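Local coordinates for protein probable translation initiation factor eIF-2B subunit gamma (Schizosaccharomyces pombe, PDB 5B04) that serves as a component of the eIF2B complex, which catalyses the exchange of GDP for GTP on the gamma subunit of translation initiation factor eIF2, at residues 171-176 and 316-321; 238-243 and 322-327. The protein carries 3 engineered substitutions. All blocks are in the same frame, centred on the assembly; numbering follows the deposited sequence.

Interaction 1 (171-176 and 316-321)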
loop_
_atom_site.group_PDB
_atom_site.type_symbol
_atom_site.label_atom_id
_atom_site.label_comp_id
_atom_site.label_asym_id
_atom_site.label_seq_id
_atom_site.Cartn_x
_atom_site.Cartn_y
_atom_site.Cartn_z
ATOM N N LEU E 171 3.099 -24.175 -50.886
ATOM C CA LEU E 171 2.260 -24.823 -49.887
ATOM C C LEU E 171 1.286 -25.782 -50.559
ATOM O O LEU E 171 0.501 -25.383 -51.421
ATOM C CB LEU E 171 1.496 -23.785 -49.064
ATOM C CG LEU E 171 0.436 -24.340 -48.110
ATOM C CD1 LEU E 171 1.079 -25.051 -46.930
ATOM C CD2 LEU E 171 -0.485 -23.234 -47.637
ATOM N N ALA E 172 1.343 -27.049 -50.165
ATOM C CA ALA E 172 0.476 -28.066 -50.746
ATOM C C ALA E 172 -0.490 -28.626 -49.711
ATOM O O ALA E 172 -0.101 -28.937 -48.587
ATOM C CB ALA E 172 1.305 -29.182 -51.350
ATOM N N VAL E 173 -1.753 -28.755 -50.102
ATOM C CA VAL E 173 -2.776 -29.278 -49.208
ATOM C C VAL E 173 -2.925 -30.786 -49.363
ATOM O O VAL E 173 -2.991 -31.304 -50.478
ATOM C CB VAL E 173 -4.139 -28.604 -49.461
ATOM C CG1 VAL E 173 -5.187 -29.135 -48.494
ATOM C CG2 VAL E 173 -4.012 -27.095 -49.334
ATOM N N TYR E 174 -2.964 -31.487 -48.235
ATOM C CA TYR E 174 -3.213 -32.923 -48.229
ATOM C C TYR E 174 -4.433 -33.226 -47.368
ATOM O O TYR E 174 -4.936 -32.349 -46.668
ATOM C CB TYR E 174 -1.986 -33.682 -47.728
ATOM C CG TYR E 174 -0.803 -33.594 -48.666
ATOM C CD1 TYR E 174 0.104 -32.546 -48.574
ATOM C CD2 TYR E 174 -0.599 -34.554 -49.648
ATOM C CE1 TYR E 174 1.185 -32.461 -49.432
ATOM C CE2 TYR E 174 0.477 -34.476 -50.509
ATOM C CZ TYR E 174 1.366 -33.429 -50.398
ATOM O OH TYR E 174 2.440 -33.350 -51.255
ATOM N N SER E 175 -4.906 -34.467 -47.421
ATOM C CA SER E 175 -6.154 -34.824 -46.755
ATOM C C SER E 175 -6.333 -36.333 -46.627
ATOM O O SER E 175 -5.734 -37.097 -47.382
ATOM C CB SER E 175 -7.334 -34.227 -47.521
ATOM O OG SER E 175 -7.362 -34.700 -48.857
ATOM N N PRO E 176 -7.160 -36.769 -45.660
ATOM C CA PRO E 176 -7.503 -38.190 -45.542
ATOM C C PRO E 176 -8.182 -38.709 -46.805
ATOM O O PRO E 176 -9.085 -38.055 -47.326
ATOM C CB PRO E 176 -8.469 -38.222 -44.353
ATOM C CG PRO E 176 -8.141 -37.005 -43.563
ATOM C CD PRO E 176 -7.743 -35.969 -44.568
ATOM N N ASP E 316 5.690 -26.433 -47.321
ATOM C CA ASP E 316 4.868 -26.895 -46.217
ATOM C C ASP E 316 3.649 -27.661 -46.704
ATOM O O ASP E 316 3.099 -27.373 -47.768
ATOM C CB ASP E 316 4.425 -25.711 -45.356
ATOM C CG ASP E 316 5.574 -25.080 -44.596
ATOM O OD1 ASP E 316 6.722 -25.144 -45.083
ATOM O OD2 ASP E 316 5.329 -24.516 -43.510
ATOM N N GLY E 317 3.238 -28.645 -45.915
ATOM C CA GLY E 317 2.012 -29.366 -46.174
ATOM C C GLY E 317 0.974 -28.980 -45.143
ATOM O O GLY E 317 1.314 -28.611 -44.018
ATOM N N ILE E 318 -0.293 -29.045 -45.527
ATOM C CA ILE E 318 -1.379 -28.800 -44.592
ATOM C C ILE E 318 -2.449 -29.871 -44.764
ATOM O O ILE E 318 -2.904 -30.145 -45.875
ATOM C CB ILE E 318 -1.985 -27.391 -44.773
ATOM C CG1 ILE E 318 -3.247 -27.232 -43.922
ATOM C CG2 ILE E 318 -2.279 -27.109 -46.233
ATOM C CD1 ILE E 318 -3.913 -25.880 -44.067
ATOM N N ILE E 319 -2.900 -30.441 -43.664
ATOM C CA ILE E 319 -3.839 -31.527 -43.704
ATOM C C ILE E 319 -5.124 -31.115 -43.050
ATOM O O ILE E 319 -5.119 -30.596 -41.972
ATOM C CB ILE E 319 -3.271 -32.715 -42.950
ATOM C CG1 ILE E 319 -2.048 -33.231 -43.673
ATOM C CG2 ILE E 319 -4.283 -33.832 -42.868
ATOM C CD1 ILE E 319 -0.764 -33.011 -42.931
ATOM N N CYS E 320 -6.233 -31.370 -43.711
ATOM C CA CYS E 320 -7.540 -31.048 -43.172
ATOM C C CYS E 320 -8.116 -32.128 -42.276
ATOM O O CYS E 320 -7.500 -33.136 -42.037
ATOM C CB CYS E 320 -8.516 -30.795 -44.295
ATOM S SG CYS E 320 -10.211 -30.618 -43.697
ATOM N N SER E 321 -9.321 -31.890 -41.779
ATOM C CA SER E 321 -10.083 -32.954 -41.161
ATOM C C SER E 321 -11.197 -33.479 -42.077
ATOM O O SER E 321 -11.280 -34.669 -42.320
ATOM C CB SER E 321 -10.675 -32.472 -39.830
ATOM O OG SER E 321 -11.490 -33.432 -39.170
#

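Interaction 2 (238-243 and 322-327)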
loop_
_atom_site.group_PDB
_atom_site.type_symbol
_atom_site.label_atom_id
_atom_site.label_comp_id
_atom_site.label_asym_id
_atom_site.label_seq_id
_atom_site.Cartn_x
_atom_site.Cartn_y
_atom_site.Cartn_z
ATOM N N SER E 238 -3.854 -38.053 -49.364
ATOM C CA SER E 238 -3.868 -37.907 -50.811
ATOM C C SER E 238 -3.829 -36.426 -51.160
ATOM O O SER E 238 -4.316 -35.591 -50.397
ATOM C CB SER E 238 -5.103 -38.573 -51.418
ATOM O OG SER E 238 -6.294 -37.992 -50.915
ATOM N N ASP E 239 -3.244 -36.098 -52.305
ATOM C CA ASP E 239 -3.124 -34.705 -52.712
ATOM C C ASP E 239 -4.474 -34.135 -53.134
ATOM O O ASP E 239 -5.169 -34.714 -53.967
ATOM C CB ASP E 239 -2.112 -34.561 -53.850
ATOM C CG ASP E 239 -1.976 -33.129 -54.325
ATOM O OD1 ASP E 239 -2.011 -32.212 -53.476
ATOM O OD2 ASP E 239 -1.837 -32.918 -55.549
ATOM N N ALA E 240 -4.836 -32.997 -52.552
ATOM C CA ALA E 240 -6.080 -32.321 -52.897
ATOM C C ALA E 240 -5.870 -31.398 -54.091
ATOM O O ALA E 240 -6.765 -30.642 -54.472
ATOM C CB ALA E 240 -6.606 -31.539 -51.705
ATOM N N HIS E 241 -4.675 -31.481 -54.674
ATOM C CA HIS E 241 -4.243 -30.629 -55.781
ATOM C C HIS E 241 -4.514 -29.151 -55.527
ATOM O O HIS E 241 -4.807 -28.394 -56.453
ATOM C CB HIS E 241 -4.902 -31.057 -57.092
ATOM C CG HIS E 241 -4.112 -30.703 -58.313
ATOM N ND1 HIS E 241 -4.255 -29.499 -58.969
ATOM C CD2 HIS E 241 -3.172 -31.396 -58.998
ATOM C CE1 HIS E 241 -3.436 -29.467 -60.006
ATOM N NE2 HIS E 241 -2.768 -30.605 -60.045
ATOM N N ILE E 242 -4.425 -28.748 -54.264
ATOM C CA ILE E 242 -4.442 -27.337 -53.919
ATOM C C ILE E 242 -3.012 -26.883 -53.705
ATOM O O ILE E 242 -2.319 -27.386 -52.821
ATOM C CB ILE E 242 -5.248 -27.044 -52.649
ATOM C CG1 ILE E 242 -6.586 -27.777 -52.659
ATOM C CG2 ILE E 242 -5.448 -25.543 -52.481
ATOM C CD1 ILE E 242 -7.277 -27.718 -51.321
ATOM N N PHE E 243 -2.567 -25.936 -54.518
ATOM C CA PHE E 243 -1.207 -25.436 -54.408
ATOM C C PHE E 243 -1.185 -23.920 -54.436
ATOM O O PHE E 243 -2.050 -23.286 -55.036
ATOM C CB PHE E 243 -0.336 -25.996 -55.532
ATOM C CG PHE E 243 -0.264 -27.491 -55.551
ATOM C CD1 PHE E 243 0.710 -28.159 -54.828
ATOM C CD2 PHE E 243 -1.171 -28.229 -56.286
ATOM C CE1 PHE E 243 0.776 -29.532 -54.842
ATOM C CE2 PHE E 243 -1.103 -29.601 -56.304
ATOM C CZ PHE E 243 -0.139 -30.252 -55.569
ATOM N N ARG E 322 -12.026 -32.592 -42.620
ATOM C CA ARG E 322 -13.109 -33.019 -43.511
ATOM C C ARG E 322 -13.271 -32.260 -44.809
ATOM O O ARG E 322 -12.735 -31.181 -44.990
ATOM C CB ARG E 322 -14.410 -33.202 -42.728
ATOM C CG ARG E 322 -14.390 -34.320 -41.716
ATOM C CD ARG E 322 -15.734 -34.440 -41.041
ATOM N NE ARG E 322 -15.735 -35.459 -40.011
ATOM C CZ ARG E 322 -16.751 -35.687 -39.193
ATOM N NH1 ARG E 322 -17.859 -34.984 -39.317
ATOM N NH2 ARG E 322 -16.672 -36.642 -38.286
ATOM N N ALA E 323 -14.087 -32.840 -45.673
ATOM C CA ALA E 323 -14.593 -32.228 -46.884
ATOM C C ALA E 323 -13.744 -31.929 -48.085
ATOM O O ALA E 323 -14.291 -31.507 -49.083
ATOM C CB ALA E 323 -15.334 -30.980 -46.454
ATOM N N ASN E 324 -12.439 -32.163 -48.029
ATOM C CA ASN E 324 -11.625 -31.892 -49.208
ATOM C C ASN E 324 -10.790 -33.000 -49.821
ATOM O O ASN E 324 -9.795 -33.440 -49.290
ATOM C CB ASN E 324 -10.891 -30.544 -49.062
ATOM C CG ASN E 324 -9.385 -30.650 -49.063
ATOM O OD1 ASN E 324 -8.790 -31.195 -49.968
ATOM N ND2 ASN E 324 -8.773 -30.109 -48.054
ATOM N N ASN E 325 -11.179 -33.321 -51.028
ATOM C CA ASN E 325 -10.432 -34.147 -51.979
ATOM C C ASN E 325 -10.924 -33.937 -53.411
ATOM O O ASN E 325 -11.615 -32.960 -53.694
ATOM C CB ASN E 325 -10.515 -35.629 -51.602
ATOM C CG ASN E 325 -9.252 -36.125 -50.914
ATOM O OD1 ASN E 325 -8.157 -35.620 -51.165
ATOM N ND2 ASN E 325 -9.400 -37.115 -50.042
ATOM N N LEU E 326 -10.432 -34.753 -54.332
ATOM C CA LEU E 326 -10.716 -34.544 -55.741
ATOM C C LEU E 326 -11.107 -35.796 -56.466
ATOM O O LEU E 326 -10.658 -36.872 -56.122
ATOM C CB LEU E 326 -9.540 -33.902 -56.465
ATOM C CG LEU E 326 -8.131 -34.471 -56.443
ATOM C CD1 LEU E 326 -8.118 -35.959 -56.197
ATOM C CD2 LEU E 326 -7.357 -34.126 -57.702
ATOM N N PRO E 327 -12.018 -35.613 -57.516
ATOM C CA PRO E 327 -12.244 -36.814 -58.298
ATOM C C PRO E 327 -11.490 -36.824 -59.600
ATOM O O PRO E 327 -11.907 -36.214 -60.556
ATOM C CB PRO E 327 -13.713 -36.723 -58.607
ATOM C CG PRO E 327 -13.901 -35.326 -58.961
ATOM C CD PRO E 327 -12.952 -34.546 -58.120
#

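Interaction 1 (171-176 and 316-321)
L171 to Y174 run beside D316 to I319 as parallel neighbours in a sheet, paired one to one in that order, with the short strand axes 32° apart and 4.6 Å from each other at closest approach. The bonding follows the alternating parallel pattern, in which A172 and Y174 each use both N-H and C=O on the residues flanking their partners. A172 N donates to D316 O at 3.0 Å, and I318 N returns a bond to A172 O. Y174 N then reaches I318 O at 2.7 Å. Past the end of the second strand the ladder fades, and C320 N makes only a weak bond to Y174 O at 3.4 Å.

The L171, V173 and I318 side chains share one face. V173 and I318 lie side by side and point the same way, touching CG2 to CG2 at 3.6 Å. With CG1 of I318 turned opposite its backbone N (chi1 172°), CG2 is left to do the touching, and it also meets L171 CD1 at 4.0 Å. The same L171 methyl also touches D316 CB.

On the reverse face, Y174 packs its CB against I319 CG1 at 4.1 Å. Its ring has G317 CA at one edge, near the ring plane, where the glycine brings no side chain of its own. Further along, the P176 ring rides loosely by I319 and C320.

Helix 156-166 covers the L171 and V173 face through V159 and F163, and its K162 forms a salt bridge with the D316 carboxylate. The other face meets L266 and, from strand 204-207, L205. Strand 230-245 pairs antiparallel with 171-176 along its other edge, making 171-176 an inner strand of the nucleotidyltransferase-like mixed sheet.

Interaction 2 (238-243 and 322-327)
The N325 carboxamide turns its OD1 to the S238 hydroxyl, which stands out of the amide plane. Within the strand, the H241 imidazole has F243 CE2 over one face, 3.7 Å above the plane and offset toward the rim; H241 CG in turn lies at the edge of the F243 ring, in its plane. S238 OG donates to N325 OD1 at 3.0 Å. The hydroxyl approaches from the flank of the C=O (C=O...donor angle 102°) and 33° out of the carbonyl plane. An alanine in place of N325 would probably leave the S238 hydroxyl without this acceptor and open a gap beside the strand.

L326 packs on the strand. Its CG sits between the backbone N and the carbonyl carbon (chi1 54°), which turns the branch that way: CD2 meets H241 CB at 4.0 Å, while CD1 lies 3.9 Å from the carbonyl oxygen D239 O. I242 and N324 approach from opposite directions, though the placement of the N324 amide is doubtful. The backbones come nearest at A240 and N325, their CA atoms 4.8 Å apart, where 238-243 leaves the extended form at A240 and H241. The loop passes almost at right angles to the strand.

This irregular part of strand 230-245 lies between two partners in the sheet. Strand 170-176 bonds to it through S175 and V173, while strand 142-147 packs S147 against H241 and L146 against I242. The loop 322-327, on its way from strand 315-319 to helix 332-338, closes over the strand, with D149 beside L326.

How the interactions relate
Along the chain the four segments come in the order 171-176, 238-243, 316-321, 322-327, so the two contacts interlock. Their centres are about 8 Å apart. Strands 170-176 and 230-245 are antiparallel neighbours in the mixed sheet; interaction 1 adds strand 315-319 to the far side of the first, and interaction 2 brings the chain that follows directly back across the second. S175 joins them: its backbone O accepts from S238 N at 2.9 Å, and its OG is probably hydrogen-bonded to N324 O at 2.8 Å. After strand 315-319 the chain thus stays in contact with the nucleotidyltransferase-like sheet through 322-327 before continuing through helix 332-338 toward the left-handed beta-helix domain.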